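PDB 4RH6: exotoxin 3, putative from Staphylococcus aureus subsp. aureus COL, which probably promotes virulence by proteolytically cleaving host proteins, including type I and IV collagens and the cytokines IL8, IL17A and IFN-gamma. Local coordinates for residues A[114-119]-A[138-143]. Numbering follows the deposited sequence.
Sequences DYINTP and SKEDIS
Ile116 makes the close part of this contact with the backbone of Ser138 to Glu140. Its delta methyl does the touching. Ile116 CD1 lies 3.6 Å from the N of Lys139. It is nearly as close to the N of Glu140. CG1 stands anti to the carbonyl carbon (chi1 -48°), and the chain is extended beyond it (chi2 179°), which carries the methyl across to the other segment. The CG of Glu140 comes alongside, 4.1 Å from Ile116 CD1. Glu140 OE2 is hydrogen-bonded to the hydroxyls of Tyr112 and Ser109. Asn108 and Thr201 also touch Ile116.

The other side is looser. There the CB of Ser138 meets the Tyr115 ring edge-on, close to the ring plane, 4.1 Å from Tyr115 CD1. Tyr115 is exposed, and its ring also meets that of Tyr136. A water bridges the segments. It donates to the O of Asp114 at 2.9 Å and lies 3.2 Å from the OG of Ser138.

Backbone pairing lies just beside the contact. Ile116 and Asn117 both hydrogen-bond through their backbones to Ile137, which makes a classic beta bulge. The contact thus joins the loop leading into strand 120-124 to the turn before strand 141-143, within the beta-grasp domain. No direct hydrogen bond or salt bridge links the two segments. Their direct contact therefore rests mainly on van der Waals packing of the Ile116 methyl, with a smaller share from Tyr115 on Ser138, and water supplies the polar link.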
ATOM      1  N   ASP A 114     -11.415   3.601  17.644  1.00 46.74           N
ATOM      2  CA  ASP A 114     -10.007   3.586  18.015  1.00 43.55           C
ATOM      3  C   ASP A 114      -9.261   2.731  17.046  1.00 40.34           C
ATOM      4  O   ASP A 114      -9.888   2.043  16.265  1.00 40.28           O
ATOM      5  CB  ASP A 114      -9.864   2.944  19.380  1.00 44.70           C
ATOM      6  CG  ASP A 114     -10.499   3.768  20.473  1.00 45.03           C
ATOM      7  OD1 ASP A 114     -10.384   5.014  20.443  1.00 44.46           O
ATOM      8  OD2 ASP A 114     -11.070   3.162  21.389  1.00 45.14           O
ATOM      9  N   TYR A 115      -7.927   2.729  17.120  1.00 40.37           N
ATOM     10  CA  TYR A 115      -7.146   1.895  16.224  1.00 38.83           C
ATOM     11  C   TYR A 115      -7.398   0.450  16.595  1.00 40.65           C
ATOM     12  O   TYR A 115      -7.657   0.131  17.744  1.00 40.22           O
ATOM     13  CB  TYR A 115      -5.645   2.221  16.259  1.00 38.67           C
ATOM     14  CG  TYR A 115      -5.295   3.599  15.709  1.00 38.16           C
ATOM     15  CD1 TYR A 115      -5.258   3.833  14.330  1.00 35.13           C
ATOM     16  CD2 TYR A 115      -4.978   4.654  16.555  1.00 38.06           C
ATOM     17  CE1 TYR A 115      -4.929   5.081  13.820  1.00 33.63           C
ATOM     18  CE2 TYR A 115      -4.649   5.903  16.049  1.00 37.19           C
ATOM     19  CZ  TYR A 115      -4.621   6.113  14.683  1.00 34.80           C
ATOM     20  OH  TYR A 115      -4.304   7.359  14.187  1.00 33.82           O
ATOM     21  N   ILE A 116      -7.342  -0.422  15.605  1.00 42.70           N
ATOM     22  CA  ILE A 116      -7.602  -1.839  15.822  1.00 43.47           C
ATOM     23  C   ILE A 116      -6.404  -2.562  16.404  1.00 42.51           C
ATOM     24  O   ILE A 116      -6.549  -3.414  17.264  1.00 42.54           O
ATOM     25  CB  ILE A 116      -7.912  -2.562  14.481  1.00 44.12           C
ATOM     26  CG1 ILE A 116      -8.950  -1.805  13.647  1.00 44.07           C
ATOM     27  CG2 ILE A 116      -8.329  -4.010  14.728  1.00 45.81           C
ATOM     28  CD1 ILE A 116      -9.229  -2.491  12.322  1.00 44.58           C
ATOM     29  N   ASN A 117      -5.223  -2.228  15.898  1.00 41.58           N
ATOM     30  CA  ASN A 117      -3.992  -2.889  16.288  1.00 42.11           C
ATOM     31  C   ASN A 117      -2.864  -1.858  16.215  1.00 44.09           C
ATOM     32  O   ASN A 117      -2.866  -1.003  15.338  1.00 46.13           O
ATOM     33  CB  ASN A 117      -3.749  -4.052  15.303  1.00 41.03           C
ATOM     34  CG  ASN A 117      -2.592  -4.951  15.696  1.00 43.59           C
ATOM     35  OD1 ASN A 117      -2.171  -4.984  16.849  1.00 44.52           O
ATOM     36  ND2 ASN A 117      -2.081  -5.716  14.723  1.00 45.13           N
ATOM     37  N   THR A 118      -1.920  -1.914  17.143  1.00 44.96           N
ATOM     38  CA  THR A 118      -0.795  -0.989  17.129  1.00 44.55           C
ATOM     39  C   THR A 118       0.486  -1.799  17.325  1.00 43.98           C
ATOM     40  O   THR A 118       1.128  -1.720  18.370  1.00 42.82           O
ATOM     41  CB  THR A 118      -0.910   0.081  18.223  1.00 47.55           C
ATOM     42  OG1 THR A 118      -0.765  -0.526  19.507  1.00 53.15           O
ATOM     43  CG2 THR A 118      -2.246   0.780  18.159  1.00 48.94           C
ATOM     44  N   PRO A 119       0.856  -2.593  16.315  1.00 43.07           N
ATOM     45  CA  PRO A 119       2.063  -3.395  16.414  1.00 45.65           C
ATOM     46  C   PRO A 119       3.333  -2.561  16.566  1.00 47.44           C
ATOM     47  O   PRO A 119       3.362  -1.394  16.200  1.00 48.23           O
ATOM     48  CB  PRO A 119       2.093  -4.152  15.072  1.00 45.91           C
ATOM     49  CG  PRO A 119       1.267  -3.330  14.145  1.00 42.67           C
ATOM     50  CD  PRO A 119       0.187  -2.764  15.011  1.00 41.17           C
ATOM     51  N   SER A 138      -5.705   0.825  11.250  1.00 41.02           N
ATOM     52  CA  SER A 138      -7.072   1.280  11.242  1.00 39.49           C
ATOM     53  C   SER A 138      -7.897   0.483  10.239  1.00 41.67           C
ATOM     54  O   SER A 138      -9.007   0.867   9.883  1.00 41.92           O
ATOM     55  CB  SER A 138      -7.022   2.731  10.806  1.00 37.90           C
ATOM     56  OG  SER A 138      -8.298   3.210  10.558  1.00 43.06           O
ATOM     57  N   LYS A 139      -7.346  -0.646   9.800  1.00 44.70           N
ATOM     58  CA  LYS A 139      -7.961  -1.462   8.771  1.00 44.61           C
ATOM     59  C   LYS A 139      -7.855  -2.976   8.974  1.00 42.03           C
ATOM     60  O   LYS A 139      -6.785  -3.492   9.261  1.00 37.77           O
ATOM     61  CB  LYS A 139      -7.299  -1.114   7.445  1.00 49.08           C
ATOM     62  CG  LYS A 139      -7.613   0.286   6.911  1.00 51.81           C
ATOM     63  CD  LYS A 139      -7.514   0.317   5.400  1.00 54.03           C
ATOM     64  CE  LYS A 139      -8.549  -0.625   4.814  1.00 57.04           C
ATOM     65  NZ  LYS A 139      -8.304  -0.920   3.393  1.00 60.31           N
ATOM     66  N   GLU A 140      -8.974  -3.676   8.799  1.00 41.61           N
ATOM     67  CA  GLU A 140      -9.010  -5.130   8.944  1.00 41.09           C
ATOM     68  C   GLU A 140      -8.258  -5.787   7.789  1.00 39.25           C
ATOM     69  O   GLU A 140      -7.516  -6.754   7.965  1.00 34.45           O
ATOM     70  CB  GLU A 140     -10.457  -5.635   8.940  1.00 42.65           C
ATOM     71  CG  GLU A 140     -11.310  -5.199  10.118  1.00 47.29           C
ATOM     72  CD  GLU A 140     -12.772  -5.637   9.989  1.00 48.86           C
ATOM     73  OE1 GLU A 140     -13.180  -6.073   8.887  1.00 46.09           O
ATOM     74  OE2 GLU A 140     -13.527  -5.518  10.993  1.00 48.53           O
ATOM     75  N   ASP A 141      -8.475  -5.237   6.603  1.00 41.40           N
ATOM     76  CA  ASP A 141      -7.882  -5.728   5.377  1.00 42.97           C
ATOM     77  C   ASP A 141      -6.975  -4.626   4.816  1.00 45.04           C
ATOM     78  O   ASP A 141      -7.466  -3.576   4.381  1.00 46.23           O
ATOM     79  CB  ASP A 141      -9.010  -6.052   4.397  1.00 43.66           C
ATOM     80  CG  ASP A 141      -8.531  -6.759   3.180  1.00 44.74           C
ATOM     81  OD1 ASP A 141      -7.429  -7.362   3.233  1.00 48.02           O
ATOM     82  OD2 ASP A 141      -9.265  -6.731   2.167  1.00 45.67           O
ATOM     83  N   ILE A 142      -5.664  -4.846   4.854  1.00 45.11           N
ATOM     84  CA  ILE A 142      -4.705  -3.836   4.375  1.00 45.83           C
ATOM     85  C   ILE A 142      -3.880  -4.373   3.250  1.00 46.50           C
ATOM     86  O   ILE A 142      -3.336  -5.471   3.356  1.00 58.05           O
ATOM     87  CB  ILE A 142      -3.670  -3.407   5.443  1.00 48.04           C
ATOM     88  CG1 ILE A 142      -4.333  -3.182   6.793  1.00 53.38           C
ATOM     89  CG2 ILE A 142      -2.893  -2.186   4.967  1.00 47.81           C
ATOM     90  CD1 ILE A 142      -3.402  -2.579   7.815  1.00 56.67           C
ATOM     91  N   SER A 143      -3.722  -3.559   2.217  1.00 41.53           N
ATOM     92  CA  SER A 143      -2.948  -3.927   1.048  1.00 38.40           C
ATOM     93  C   SER A 143      -1.461  -3.696   1.251  1.00 35.68           C
ATOM     94  O   SER A 143      -1.059  -2.711   1.882  1.00 33.67           O
ATOM     95  CB  SER A 143      -3.382  -3.074  -0.136  1.00 38.84           C
ATOM     96  OG  SER A 143      -3.014  -1.715   0.065  1.00 38.36           O
TER
HETATM   97  O   HOH W   1      -9.506   2.283  13.425  1.00 19.48           O